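Local coordinates for protein myosin-I heavy chain (Dictyostelium discoideum, PDB 5EJR) that is an unconventional class VII myosin, an actin-based motor with ATPase activity that takes part in the early steps of phagocytosis and in adhesion, at residues A[71-74]-A[80-83]. Sequence-based numbering, arbitrary orientation.
Sequences IMMW and IPKG
Met-73, near the C-terminal end of helix 58-75, meets Ile-80 and Pro-81 of the loop that follows, the side chains touching through apolar atoms. At its root the methionine uses CB, which lies 3.7 Å from Ile-80 CG1. Its chain then leaves the helix with CG anti to the carbonyl carbon (chi1 -76°) and bends at chi3 (86°), bringing the terminal methyl against Ile-80 CA, 3.7 Å from Met-73 CE. Met-73 CE is also 3.8 Å from Ile-80 CG1, with CG2 a little farther off. At Pro-81 the methionine side chain crosses the ring at about a right angle, and Met-73 CE presses on Pro-81 CD at 3.3 Å, tighter than an ordinary van der Waals separation. The two segments lie in the MyTH4 domain of the myosin tail, which precedes the FERM domain in this MyTH4-FERM piece. Here the loop leading to helix 86-99 folds back against the helix it has just left, in a local surface contact; Met-73 also touches Tyr-78 of the loop and Val-89 of helix 86-99. Towards the helix backbone, the delta methyl of Ile-80 approaches a carbonyl: CD1 is 3.4 Å from Met-73 O, a van der Waals contact. An alanine in place of Ile-80 would remove CG1, CG2 and CD1, and would probably leave Met-73 CB and CG without their neighbour CG1, open a gap beside the thioether chain and strip Met-73 O of its methyl. Trp-74, next on the helix, directs its CB away from the loop and packs against Leu-130, its NE1 hydrogen-bonded to Lys-126 O.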
ATOM      1  N   ILE A  71      10.821 -22.315  -3.940  1.00 36.14           N
ATOM      2  CA  ILE A  71      11.754 -22.183  -2.815  1.00 34.54           C
ATOM      3  C   ILE A  71      13.194 -22.264  -3.376  1.00 38.91           C
ATOM      4  O   ILE A  71      14.023 -21.393  -3.097  1.00 37.22           O
ATOM      5  CB  ILE A  71      11.438 -23.229  -1.713  1.00 35.89           C
ATOM      6  CG1 ILE A  71      10.128 -22.844  -0.995  1.00 35.81           C
ATOM      7  CG2 ILE A  71      12.600 -23.379  -0.720  1.00 35.24           C
ATOM      8  CD1 ILE A  71       9.692 -23.709   0.201  1.00 37.93           C
ATOM      9  N   MET A  72      13.434 -23.255  -4.263  1.00 38.66           N
ATOM     10  CA  MET A  72      14.706 -23.469  -4.959  1.00 39.05           C
ATOM     11  C   MET A  72      15.115 -22.257  -5.793  1.00 43.53           C
ATOM     12  O   MET A  72      16.290 -21.910  -5.823  1.00 42.99           O
ATOM     13  CB  MET A  72      14.632 -24.740  -5.818  1.00 42.07           C
ATOM     14  CG  MET A  72      14.594 -26.020  -5.000  1.00 46.13           C
ATOM     15  SD  MET A  72      14.774 -27.520  -6.014  1.00 52.50           S
ATOM     16  CE  MET A  72      16.386 -27.229  -6.753  1.00 50.19           C
ATOM     17  N   MET A  73      14.145 -21.590  -6.432  1.00 41.82           N
ATOM     18  CA  MET A  73      14.352 -20.375  -7.223  1.00 41.89           C
ATOM     19  C   MET A  73      14.750 -19.224  -6.314  1.00 44.10           C
ATOM     20  O   MET A  73      15.613 -18.432  -6.676  1.00 44.65           O
ATOM     21  CB  MET A  73      13.063 -19.998  -7.960  1.00 44.37           C
ATOM     22  CG  MET A  73      12.781 -20.852  -9.156  1.00 50.20           C
ATOM     23  SD  MET A  73      11.071 -20.692  -9.703  1.00 56.22           S
ATOM     24  CE  MET A  73      11.208 -19.361 -10.700  1.00 53.06           C
ATOM     25  N   TRP A  74      14.104 -19.119  -5.139  1.00 39.33           N
ATOM     26  CA  TRP A  74      14.380 -18.057  -4.171  1.00 38.19           C
ATOM     27  C   TRP A  74      15.806 -18.200  -3.612  1.00 43.00           C
ATOM     28  O   TRP A  74      16.549 -17.216  -3.514  1.00 41.78           O
ATOM     29  CB  TRP A  74      13.348 -18.087  -3.037  1.00 35.41           C
ATOM     30  CG  TRP A  74      13.761 -17.254  -1.869  1.00 35.26           C
ATOM     31  CD1 TRP A  74      14.252 -17.695  -0.673  1.00 37.74           C
ATOM     32  CD2 TRP A  74      13.823 -15.824  -1.827  1.00 34.79           C
ATOM     33  NE1 TRP A  74      14.562 -16.624   0.135  1.00 36.79           N
ATOM     34  CE2 TRP A  74      14.335 -15.461  -0.559  1.00 38.24           C
ATOM     35  CE3 TRP A  74      13.474 -14.806  -2.735  1.00 35.83           C
ATOM     36  CZ2 TRP A  74      14.490 -14.124  -0.169  1.00 37.13           C
ATOM     37  CZ3 TRP A  74      13.615 -13.481  -2.342  1.00 36.71           C
ATOM     38  CH2 TRP A  74      14.133 -13.152  -1.081  1.00 37.10           C
ATOM     39  N   ILE A  80      15.358 -18.818 -12.540  1.00 53.09           N
ATOM     40  CA  ILE A  80      14.130 -18.026 -12.590  1.00 51.68           C
ATOM     41  C   ILE A  80      13.816 -17.655 -14.059  1.00 55.76           C
ATOM     42  O   ILE A  80      14.681 -17.073 -14.715  1.00 55.89           O
ATOM     43  CB  ILE A  80      14.198 -16.798 -11.621  1.00 53.75           C
ATOM     44  CG1 ILE A  80      14.348 -17.239 -10.150  1.00 53.64           C
ATOM     45  CG2 ILE A  80      12.982 -15.906 -11.773  1.00 53.63           C
ATOM     46  CD1 ILE A  80      15.051 -16.196  -9.212  1.00 59.09           C
ATOM     47  N   PRO A  81      12.604 -17.982 -14.594  1.00 52.39           N
ATOM     48  CA  PRO A  81      12.297 -17.652 -16.003  1.00 53.14           C
ATOM     49  C   PRO A  81      12.227 -16.155 -16.338  1.00 57.36           C
ATOM     50  O   PRO A  81      12.066 -15.317 -15.447  1.00 55.69           O
ATOM     51  CB  PRO A  81      10.963 -18.362 -16.253  1.00 54.78           C
ATOM     52  CG  PRO A  81      10.345 -18.489 -14.919  1.00 57.64           C
ATOM     53  CD  PRO A  81      11.478 -18.697 -13.962  1.00 53.26           C
ATOM     54  N   LYS A  82      12.370 -15.842 -17.639  1.00 55.63           N
ATOM     55  CA  LYS A  82      12.424 -14.521 -18.277  1.00 55.58           C
ATOM     56  C   LYS A  82      11.593 -13.401 -17.589  1.00 59.32           C
ATOM     57  O   LYS A  82      12.139 -12.328 -17.297  1.00 58.64           O
ATOM     58  CB  LYS A  82      12.045 -14.645 -19.772  1.00 57.87           C
ATOM     59  CG  LYS A  82      12.194 -13.368 -20.606  1.00 67.67           C
ATOM     60  CD  LYS A  82      13.642 -13.049 -20.977  1.00 74.25           C
ATOM     61  CE  LYS A  82      13.781 -12.573 -22.406  1.00 79.22           C
ATOM     62  NZ  LYS A  82      13.167 -11.237 -22.634  1.00 79.00           N
ATOM     63  N   GLY A  83      10.308 -13.654 -17.353  1.00 55.53           N
ATOM     64  CA  GLY A  83       9.426 -12.657 -16.755  1.00 54.86           C
ATOM     65  C   GLY A  83       9.205 -12.779 -15.260  1.00 58.36           C
ATOM     66  O   GLY A  83       8.083 -12.556 -14.791  1.00 58.88           O
TER